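Local coordinates for sensor protein kinase WalK (Staphylococcus aureus, PDB 4YWZ) that acts as the membrane sensor histidine kinase of the essential WalKR two-component system, its extracellular domain probably receiving the signal that governs phosphotransfer, at residues 29-34 and 124-129; 59-64 and 72-77; 117-122 and 135-140. The protein carries 1 engineered substitution. All blocks are in the same frame, centred on the assembly; numbering follows the deposited sequence.

Helix 7-37 opens the domain, and interaction 1 brings its residues 29-34 against the end of strand 114-126 and the turn beyond it, closing a loop of about ninety residues. Within that loop lies interaction 2, the hairpin of strands 59-66 and 71-74. Interaction 3 is the longer hairpin of strands 114-126 and 129-138; its segments alternate along the chain with those of interaction 1, so these two cross, whereas interactions 2 and 3 follow one another in series. All three reach the same antiparallel sheet. The two hairpins adjoin where Gly60 and Arg63 meet Glu137 and Tyr135, and Val124 of interaction 1 packs on Phe64 of interaction 2.

Interaction 1: residues 29-34 and 124-129; sequences SIEKVY and VKVDKK
Glu31 reaches across from helix 29-34 to the backbone of strand 124-126, while Ile30 and Tyr34 rest on the valines that flank that point. The Glu31 side chain is fully stretched: CG stands anti to the backbone N (chi1 168°) and the chain stays extended beyond it, which carries the carboxylate alongside the Lys125 carbonyl. There CD lies 3.1 Å from Lys125 O. Both carboxylate oxygens and this carbonyl oxygen are acceptors, so the approach is close but unbonded. Glu27 adds a second negative charge near OE1 while accepting from the Lys125 backbone N, and together these neighbours would probably raise the pKa of Glu31. Two waters probably offset them. One donates to Glu31 OE2 at 2.9 Å and accepts from Lys128 N; the other, 2.8 Å from OE2, accepts from Asp127 N but has more acceptors than protons. A glutamate suits this place, being long enough to serve, through water, the N-H groups of a turn.

Apolar contacts complete the seam. The branch methyl Ile30 CG2, anti to its own backbone N because CG1 sits beside that N (chi1 -70°), lies 3.9 Å from Val124 CG1, the side chains crossing at about a right angle. Val126 CG2, on a compact branched side chain, comes 3.8 Å from Tyr34 CB, again crosswise, one helical turn beyond Ile30. Tyr34 also touches Ile131, Ala42 and Ile46.

Val126 to Lys129 form a type I' turn, with Asp127 and Lys128 in left-handed backbone conformations, the usual two-residue connection of a tight beta hairpin. The axes of helix segment 29-34 and strand 124-126 approach to 7.9 Å, their directions 31° apart: a long N-terminal helix packed on an antiparallel sheet, as in extracellular Cache sensors.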
loop_
_atom_site.group_PDB
_atom_site.type_symbol
_atom_site.label_atom_id
_atom_site.label_comp_id
_atom_site.label_asym_id
_atom_site.label_seq_id
_atom_site.Cartn_x
_atom_site.Cartn_y
_atom_site.Cartn_z
ATOM N N SER A 29 -15.614 3.248 14.248
ATOM C CA SER A 29 -15.266 2.661 15.510
ATOM C C SER A 29 -15.357 3.589 16.715
ATOM O O SER A 29 -15.858 3.185 17.761
ATOM C CB SER A 29 -13.823 1.960 15.493
ATOM O OG SER A 29 -13.793 1.044 14.358
ATOM N N ILE A 30 -14.843 4.818 16.592
ATOM C CA ILE A 30 -14.871 5.775 17.597
ATOM C C ILE A 30 -16.350 6.184 17.860
ATOM O O ILE A 30 -16.769 6.272 19.043
ATOM C CB ILE A 30 -13.975 7.029 17.238
ATOM C CG1 ILE A 30 -12.502 6.622 17.283
ATOM C CG2 ILE A 30 -14.244 8.143 18.233
ATOM C CD1 ILE A 30 -11.606 7.766 16.790
ATOM N N GLU A 31 -17.082 6.334 16.791
ATOM C CA GLU A 31 -18.496 6.745 16.933
ATOM C C GLU A 31 -19.242 5.691 17.762
ATOM O O GLU A 31 -19.995 6.020 18.700
ATOM C CB GLU A 31 -19.103 6.913 15.569
ATOM C CG GLU A 31 -20.621 7.052 15.535
ATOM C CD GLU A 31 -21.155 7.288 14.149
ATOM O OE1 GLU A 31 -20.360 7.182 13.188
ATOM O OE2 GLU A 31 -22.357 7.705 14.014
ATOM N N LYS A 32 -18.968 4.431 17.510
ATOM C CA LYS A 32 -19.682 3.310 18.194
ATOM C C LYS A 32 -19.361 3.311 19.660
ATOM O O LYS A 32 -20.255 3.055 20.473
ATOM C CB LYS A 32 -19.324 1.972 17.514
ATOM C CG LYS A 32 -19.970 1.941 16.157
ATOM C CD LYS A 32 -20.143 0.559 15.534
ATOM C CE LYS A 32 -20.941 0.702 14.235
ATOM N NZ LYS A 32 -20.727 -0.457 13.327
ATOM N N VAL A 33 -18.118 3.613 20.036
ATOM C CA VAL A 33 -17.775 3.679 21.425
ATOM C C VAL A 33 -18.544 4.781 22.173
ATOM O O VAL A 33 -19.037 4.575 23.293
ATOM C CB VAL A 33 -16.264 3.850 21.678
ATOM C CG1 VAL A 33 -16.006 3.697 23.138
ATOM C CG2 VAL A 33 -15.535 2.729 21.007
ATOM N N TYR A 34 -18.708 5.940 21.523
ATOM C CA TYR A 34 -19.581 6.999 22.101
ATOM C C TYR A 34 -21.059 6.567 22.248
ATOM O O TYR A 34 -21.655 6.795 23.301
ATOM C CB TYR A 34 -19.512 8.230 21.216
ATOM C CG TYR A 34 -18.310 9.099 21.544
ATOM C CD1 TYR A 34 -17.048 8.715 21.155
ATOM C CD2 TYR A 34 -18.435 10.247 22.215
ATOM C CE1 TYR A 34 -15.909 9.480 21.484
ATOM C CE2 TYR A 34 -17.324 11.049 22.544
ATOM C CZ TYR A 34 -16.066 10.657 22.166
ATOM O OH TYR A 34 -14.997 11.495 22.495
ATOM N N VAL A 124 -15.292 13.183 13.136
ATOM C CA VAL A 124 -15.993 12.131 13.878
ATOM C C VAL A 124 -17.366 12.687 14.250
ATOM O O VAL A 124 -17.424 13.745 14.836
ATOM C CB VAL A 124 -15.251 11.604 15.082
ATOM C CG1 VAL A 124 -16.027 10.482 15.743
ATOM C CG2 VAL A 124 -13.837 11.164 14.677
ATOM N N LYS A 125 -18.424 11.991 13.781
ATOM C CA LYS A 125 -19.843 12.433 14.086
ATOM C C LYS A 125 -20.505 11.407 14.945
ATOM O O LYS A 125 -20.346 10.181 14.727
ATOM C CB LYS A 125 -20.642 12.650 12.836
ATOM C CG LYS A 125 -20.109 13.770 11.961
ATOM C CD LYS A 125 -20.935 13.959 10.763
ATOM C CE LYS A 125 -20.450 15.129 9.978
ATOM N NZ LYS A 125 -21.249 15.265 8.736
ATOM N N VAL A 126 -21.234 11.867 15.977
ATOM C CA VAL A 126 -22.038 10.992 16.791
ATOM C C VAL A 126 -23.444 11.655 16.750
ATOM O O VAL A 126 -23.559 12.858 16.949
ATOM C CB VAL A 126 -21.576 10.991 18.198
ATOM C CG1 VAL A 126 -22.522 10.163 19.093
ATOM C CG2 VAL A 126 -20.127 10.495 18.237
ATOM N N ASP A 127 -24.436 10.851 16.389
ATOM C CA ASP A 127 -25.812 11.414 16.213
ATOM C C ASP A 127 -25.831 12.583 15.319
ATOM O O ASP A 127 -26.519 13.555 15.596
ATOM C CB ASP A 127 -26.391 11.700 17.595
ATOM C CG ASP A 127 -27.932 12.016 17.576
ATOM O OD1 ASP A 127 -28.558 11.354 16.750
ATOM O OD2 ASP A 127 -28.437 12.960 18.276
ATOM N N LYS A 128 -25.083 12.482 14.201
ATOM C CA LYS A 128 -24.927 13.510 13.184
ATOM C C LYS A 128 -24.185 14.771 13.573
ATOM O O LYS A 128 -24.142 15.672 12.735
ATOM C CB LYS A 128 -26.289 14.000 12.669
ATOM C CG LYS A 128 -27.316 12.913 12.478
ATOM C CD LYS A 128 -27.090 12.175 11.185
ATOM C CE LYS A 128 -28.411 11.584 10.699
ATOM N NZ LYS A 128 -28.180 10.168 10.280
ATOM N N LYS A 129 -23.666 14.902 14.770
ATOM C CA LYS A 129 -22.949 16.059 15.211
ATOM C C LYS A 129 -21.460 15.743 15.294
ATOM O O LYS A 129 -21.056 14.731 15.854
ATOM C CB LYS A 129 -23.371 16.544 16.581
ATOM C CG LYS A 129 -24.789 17.176 16.596
ATOM C CD LYS A 129 -24.830 18.269 17.675
ATOM C CE LYS A 129 -26.009 19.181 17.468
ATOM N NZ LYS A 129 -27.185 18.328 17.186
HETATM O O HOH W 1 -24.142 8.068 16.120
HETATM O O HOH W 2 -23.553 10.251 13.263
#

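Interaction 2: residues 59-64 and 72-77; sequences IGEIRF and IATTKQ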
loop_
_atom_site.group_PDB
_atom_site.type_symbol
_atom_site.label_atom_id
_atom_site.label_comp_id
_atom_site.label_asym_id
_atom_site.label_seq_id
_atom_site.Cartn_x
_atom_site.Cartn_y
_atom_site.Cartn_z
ATOM N N ILE A 59 0.887 4.861 7.496
ATOM C CA ILE A 59 0.492 5.971 8.388
ATOM C C ILE A 59 1.659 6.384 9.263
ATOM O O ILE A 59 2.310 5.541 9.966
ATOM C CB ILE A 59 -0.725 5.562 9.192
ATOM C CG1 ILE A 59 -1.920 5.554 8.221
ATOM C CG2 ILE A 59 -0.945 6.595 10.343
ATOM C CD1 ILE A 59 -3.250 5.293 8.817
ATOM N N GLY A 60 1.986 7.682 9.235
ATOM C CA GLY A 60 2.992 8.304 10.086
ATOM C C GLY A 60 2.512 8.562 11.506
ATOM O O GLY A 60 3.093 8.115 12.480
ATOM N N GLU A 61 1.396 9.275 11.613
ATOM C CA GLU A 61 0.808 9.653 12.899
ATOM C C GLU A 61 -0.690 9.874 12.737
ATOM O O GLU A 61 -1.112 10.259 11.668
ATOM C CB GLU A 61 1.376 10.955 13.317
ATOM C CG GLU A 61 1.015 11.371 14.765
ATOM C CD GLU A 61 1.621 12.722 15.201
ATOM O OE1 GLU A 61 2.315 13.412 14.434
ATOM O OE2 GLU A 61 1.297 13.153 16.316
ATOM N N ILE A 62 -1.453 9.511 13.765
ATOM C CA ILE A 62 -2.863 9.856 13.829
ATOM C C ILE A 62 -2.995 10.687 15.090
ATOM O O ILE A 62 -2.474 10.318 16.178
ATOM C CB ILE A 62 -3.785 8.645 13.875
ATOM C CG1 ILE A 62 -3.484 7.662 12.734
ATOM C CG2 ILE A 62 -5.237 9.150 13.885
ATOM C CD1 ILE A 62 -4.340 6.386 12.756
ATOM N N ARG A 63 -3.802 11.805 15.037
ATOM C CA ARG A 63 -4.198 12.559 16.232
ATOM C C ARG A 63 -5.738 12.589 16.264
ATOM O O ARG A 63 -6.397 12.595 15.235
ATOM C CB ARG A 63 -3.716 13.957 16.220
ATOM C CG ARG A 63 -2.180 14.082 16.009
ATOM C CD ARG A 63 -1.656 15.485 15.867
ATOM N NE ARG A 63 -0.223 15.462 15.573
ATOM C CZ ARG A 63 0.440 16.458 14.993
ATOM N NH1 ARG A 63 -0.166 17.657 14.760
ATOM N NH2 ARG A 63 1.730 16.279 14.688
ATOM N N PHE A 64 -6.281 12.599 17.461
ATOM C CA PHE A 64 -7.683 12.921 17.708
ATOM C C PHE A 64 -7.761 14.259 18.440
ATOM O O PHE A 64 -7.091 14.511 19.410
ATOM C CB PHE A 64 -8.414 11.817 18.485
ATOM C CG PHE A 64 -9.873 12.157 18.759
ATOM C CD1 PHE A 64 -10.804 12.052 17.786
ATOM C CD2 PHE A 64 -10.236 12.747 20.015
ATOM C CE1 PHE A 64 -12.147 12.466 17.993
ATOM C CE2 PHE A 64 -11.571 13.178 20.192
ATOM C CZ PHE A 64 -12.494 12.983 19.197
ATOM N N ILE A 72 -6.203 15.672 21.834
ATOM C CA ILE A 72 -6.579 14.723 22.922
ATOM C C ILE A 72 -5.632 13.580 22.971
ATOM O O ILE A 72 -5.243 13.054 24.101
ATOM C CB ILE A 72 -8.050 14.219 22.694
ATOM C CG1 ILE A 72 -9.078 15.356 22.749
ATOM C CG2 ILE A 72 -8.452 13.152 23.716
ATOM C CD1 ILE A 72 -8.946 16.202 23.996
ATOM N N ALA A 73 -5.205 13.107 21.797
ATOM C CA ALA A 73 -4.426 11.872 21.726
ATOM C C ALA A 73 -3.615 11.909 20.441
ATOM O O ALA A 73 -4.046 12.451 19.441
ATOM C CB ALA A 73 -5.319 10.664 21.698
ATOM N N THR A 74 -2.468 11.231 20.532
ATOM C CA THR A 74 -1.596 10.981 19.406
ATOM C C THR A 74 -1.040 9.569 19.482
ATOM O O THR A 74 -0.874 8.989 20.571
ATOM C CB THR A 74 -0.395 11.970 19.325
ATOM O OG1 THR A 74 0.452 11.602 18.222
ATOM C CG2 THR A 74 0.462 12.032 20.597
ATOM N N THR A 75 -0.712 9.030 18.314
ATOM C CA THR A 75 -0.028 7.738 18.196
ATOM C C THR A 75 1.503 7.830 18.236
ATOM O O THR A 75 2.161 6.763 18.367
ATOM C CB THR A 75 -0.382 7.065 16.929
ATOM O OG1 THR A 75 0.049 7.848 15.792
ATOM C CG2 THR A 75 -1.870 6.870 16.860
ATOM N N LYS A 76 2.037 9.032 18.234
ATOM C CA LYS A 76 3.479 9.284 18.211
ATOM C C LYS A 76 3.987 9.737 19.571
ATOM O O LYS A 76 3.720 10.861 20.063
ATOM C CB LYS A 76 3.844 10.233 17.051
ATOM C CG LYS A 76 5.321 10.508 16.928
ATOM C CD LYS A 76 5.757 11.170 15.603
ATOM C CE LYS A 76 5.332 10.520 14.310
ATOM N NZ LYS A 76 5.924 9.197 13.885
ATOM N N GLN A 77 4.675 8.801 20.232
ATOM C CA GLN A 77 5.177 9.032 21.614
ATOM C C GLN A 77 6.046 10.301 21.721
ATOM O O GLN A 77 5.948 11.073 22.675
ATOM C CB GLN A 77 5.900 7.745 22.080
ATOM C CG GLN A 77 6.541 7.800 23.454
ATOM C CD GLN A 77 7.997 7.332 23.409
ATOM O OE1 GLN A 77 8.915 8.110 23.095
ATOM N NE2 GLN A 77 8.215 6.050 23.706
HETATM O O HOH W 3 2.447 7.389 15.076
HETATM O O HOH W 4 5.727 6.719 12.530
#
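Glu61 touches Thr74, Thr75 and Lys76 along its whole length. Its CB lies 4.1 Å from Lys76 CE. With CG anti to the backbone N (chi1 -171°), the chain runs straight out beside the partner strand: CG is 3.5 Å from Thr74 OG1 and 3.8 Å from Lys76 CB, the lysine crossing at about a right angle, and CD meets the same two atoms. At the tip, OE2 offers its anti lone pair to Thr74 OG1, a donor only 2.6 Å away. Arg63 holds the carboxylate side-on: its NE reaches the same OE2 at 2.9 Å from above the carboxylate plane, and its NH2 takes OE1. Asn79 also binds OE2.

Thr74 OG1 accepts in turn from Lys76 N, an ST turn that leads the chain out of the strand. Thr75 OG1 then replaces a backbone carbonyl, receiving Ile62 N in a nearly straight bond (3.0 Å, 170°). At the other end Ile72 and Ala73 both face Phe64, a classic beta bulge, and Ile72 CB meets the Phe64 ring at its edge.

A buried carboxylate bonded by a guanidinium and a hydroxyl is most likely ionised, and these several bonds fix its rotation where the ladder gives out.

Interaction 3: residues 117-122 and 135-140; sequences VWVYNI and YIESKI
Trp118 and Ser138, and likewise Tyr120 and Ile136, are hydrogen-bonded antiparallel pairs, and their four backbone bonds form the ladder of this contact. Each pair exchanges two N-H groups: Trp118 N gives to Ser138 O at 3.1 Å, for instance, and Ser138 N returns to Trp118 O at 2.9 Å. Between the pairs, Val119 CA approaches Ile136 O at 3.3 Å, a CA-H...O contact.

Polar side chains supplement the ladder. Ser138 OG, placed between its backbone N and carbonyl carbon (chi1 70°), lies at the edge of the Trp118 ring, 3.5 Å from CE3. A water joins it to Trp118 O, giving that carbonyl a second donor; a residue as small as serine fits beside the indole. Next to Val119, Tyr135 OH donates to the anti lone pair of Glu137 OE2 at 2.6 Å, and Lys108 and Tyr110 bind the same carboxylate. Asn121 OD1 sits at the edge of the Tyr135 ring, 3.5 Å from CD2, and accepts from Asn133.

The side chains divide by face. Trp118, Tyr120, Ile136 and Ser138 turn toward helix 7-37, where Ile140 CD1 makes apolar contact with Trp118 CB. Val119, Asn121, Tyr135 and Glu137 share the other face; there Val119 CG1 packs 3.6 Å from Tyr135 CE2, and helix 90-98 covers Asn121 and Tyr135. Valine, isoleucine and the aromatics favour extended backbone and bury apolar surface, which suits them to inner strands. This hairpin supplies two adjacent inner strands of a five-stranded antiparallel sheet of order 2-1-5-4-3, the topology of the PAS-like Cache fold.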
loop_
_atom_site.group_PDB
_atom_site.type_symbol
_atom_site.label_atom_id
_atom_site.label_comp_id
_atom_site.label_asym_id
_atom_site.label_seq_id
_atom_site.Cartn_x
_atom_site.Cartn_y
_atom_site.Cartn_z
ATOM N N VAL A 117 4.205 14.696 2.435
ATOM C CA VAL A 117 3.323 13.984 3.347
ATOM C C VAL A 117 1.883 14.350 3.024
ATOM O O VAL A 117 1.601 15.464 2.701
ATOM C CB VAL A 117 3.618 14.380 4.801
ATOM C CG1 VAL A 117 2.550 13.832 5.744
ATOM C CG2 VAL A 117 4.993 13.800 5.202
ATOM N N TRP A 118 0.994 13.406 3.026
ATOM C CA TRP A 118 -0.366 13.656 2.686
ATOM C C TRP A 118 -1.116 13.729 3.995
ATOM O O TRP A 118 -1.156 12.779 4.804
ATOM C CB TRP A 118 -0.968 12.560 1.788
ATOM C CG TRP A 118 -2.308 12.857 1.245
ATOM C CD1 TRP A 118 -2.650 13.935 0.524
ATOM C CD2 TRP A 118 -3.519 12.067 1.376
ATOM N NE1 TRP A 118 -4.017 13.889 0.171
ATOM C CE2 TRP A 118 -4.563 12.768 0.698
ATOM C CE3 TRP A 118 -3.832 10.890 2.036
ATOM C CZ2 TRP A 118 -5.865 12.269 0.613
ATOM C CZ3 TRP A 118 -5.145 10.427 2.001
ATOM C CH2 TRP A 118 -6.133 11.133 1.304
ATOM N N VAL A 119 -1.842 14.842 4.199
ATOM C CA VAL A 119 -2.588 15.086 5.423
ATOM C C VAL A 119 -4.076 14.936 5.065
ATOM O O VAL A 119 -4.584 15.488 4.067
ATOM C CB VAL A 119 -2.430 16.533 5.960
ATOM C CG1 VAL A 119 -3.462 16.889 7.060
ATOM C CG2 VAL A 119 -0.978 16.765 6.367
ATOM N N TYR A 120 -4.735 14.038 5.811
ATOM C CA TYR A 120 -6.196 13.732 5.657
ATOM C C TYR A 120 -6.827 13.977 7.003
ATOM O O TYR A 120 -6.442 13.464 8.054
ATOM C CB TYR A 120 -6.359 12.305 5.197
ATOM C CG TYR A 120 -7.803 11.884 5.023
ATOM C CD1 TYR A 120 -8.478 12.353 3.947
ATOM C CD2 TYR A 120 -8.408 11.046 5.912
ATOM C CE1 TYR A 120 -9.826 12.001 3.729
ATOM C CE2 TYR A 120 -9.725 10.661 5.744
ATOM C CZ TYR A 120 -10.407 11.187 4.686
ATOM O OH TYR A 120 -11.772 10.815 4.451
ATOM N N ASN A 121 -7.935 14.723 6.979
ATOM C CA ASN A 121 -8.771 14.920 8.094
ATOM C C ASN A 121 -10.202 14.340 7.815
ATOM O O ASN A 121 -10.781 14.567 6.749
ATOM C CB ASN A 121 -8.994 16.413 8.312
ATOM C CG ASN A 121 -7.781 17.116 8.830
ATOM O OD1 ASN A 121 -7.299 16.761 9.887
ATOM N ND2 ASN A 121 -7.307 18.064 8.115
ATOM N N ILE A 122 -10.663 13.580 8.799
ATOM C CA ILE A 122 -12.065 13.091 8.801
ATOM C C ILE A 122 -12.710 13.415 10.124
ATOM O O ILE A 122 -12.258 13.058 11.195
ATOM C CB ILE A 122 -12.201 11.594 8.426
ATOM C CG1 ILE A 122 -13.707 11.217 8.439
ATOM C CG2 ILE A 122 -11.358 10.696 9.273
ATOM C CD1 ILE A 122 -14.005 9.838 7.894
ATOM N N TYR A 135 -6.973 13.464 12.439
ATOM C CA TYR A 135 -5.952 14.028 11.596
ATOM C C TYR A 135 -4.887 12.936 11.351
ATOM O O TYR A 135 -4.422 12.335 12.298
ATOM C CB TYR A 135 -5.295 15.166 12.390
ATOM C CG TYR A 135 -3.978 15.718 11.850
ATOM C CD1 TYR A 135 -2.805 15.198 12.300
ATOM C CD2 TYR A 135 -3.943 16.797 10.981
ATOM C CE1 TYR A 135 -1.575 15.716 11.872
ATOM C CE2 TYR A 135 -2.754 17.355 10.587
ATOM C CZ TYR A 135 -1.554 16.751 11.014
ATOM O OH TYR A 135 -0.308 17.215 10.588
ATOM N N ILE A 136 -4.572 12.707 10.110
ATOM C CA ILE A 136 -3.643 11.650 9.707
ATOM C C ILE A 136 -2.565 12.268 8.838
ATOM O O ILE A 136 -2.826 12.974 7.886
ATOM C CB ILE A 136 -4.338 10.552 8.958
ATOM C CG1 ILE A 136 -5.376 9.897 9.821
ATOM C CG2 ILE A 136 -3.330 9.520 8.443
ATOM C CD1 ILE A 136 -6.207 8.888 9.086
ATOM N N GLU A 137 -1.291 11.979 9.209
ATOM C CA GLU A 137 -0.093 12.200 8.311
ATOM C C GLU A 137 0.267 10.823 7.750
ATOM O O GLU A 137 0.488 9.849 8.514
ATOM C CB GLU A 137 1.116 12.782 9.047
ATOM C CG GLU A 137 0.889 14.182 9.513
ATOM C CD GLU A 137 2.114 14.822 10.259
ATOM O OE1 GLU A 137 3.184 14.144 10.322
ATOM O OE2 GLU A 137 1.862 15.894 10.856
ATOM N N SER A 138 0.211 10.733 6.422
ATOM C CA SER A 138 0.465 9.472 5.716
ATOM C C SER A 138 1.658 9.627 4.817
ATOM O O SER A 138 1.938 10.685 4.226
ATOM C CB SER A 138 -0.823 9.013 5.050
ATOM O OG SER A 138 -1.157 9.822 3.998
ATOM N N LYS A 139 2.364 8.495 4.674
ATOM C CA LYS A 139 3.685 8.471 4.009
ATOM C C LYS A 139 3.585 8.332 2.509
ATOM O O LYS A 139 4.142 7.396 1.851
ATOM C CB LYS A 139 4.478 7.341 4.618
ATOM C CG LYS A 139 4.782 7.440 6.093
ATOM C CD LYS A 139 5.522 6.246 6.596
ATOM C CE LYS A 139 5.734 6.386 8.076
ATOM N NZ LYS A 139 6.527 5.293 8.740
ATOM N N ILE A 140 2.951 9.292 1.862
ATOM C CA ILE A 140 2.780 9.282 0.418
ATOM C C ILE A 140 4.139 9.351 -0.364
ATOM O O ILE A 140 4.143 8.999 -1.554
ATOM C CB ILE A 140 1.817 10.377 -0.059
ATOM C CG1 ILE A 140 1.167 10.023 -1.364
ATOM C CG2 ILE A 140 2.464 11.750 -0.064
ATOM C CD1 ILE A 140 -0.080 10.791 -1.636
HETATM O O HOH W 5 -3.193 11.057 5.492
#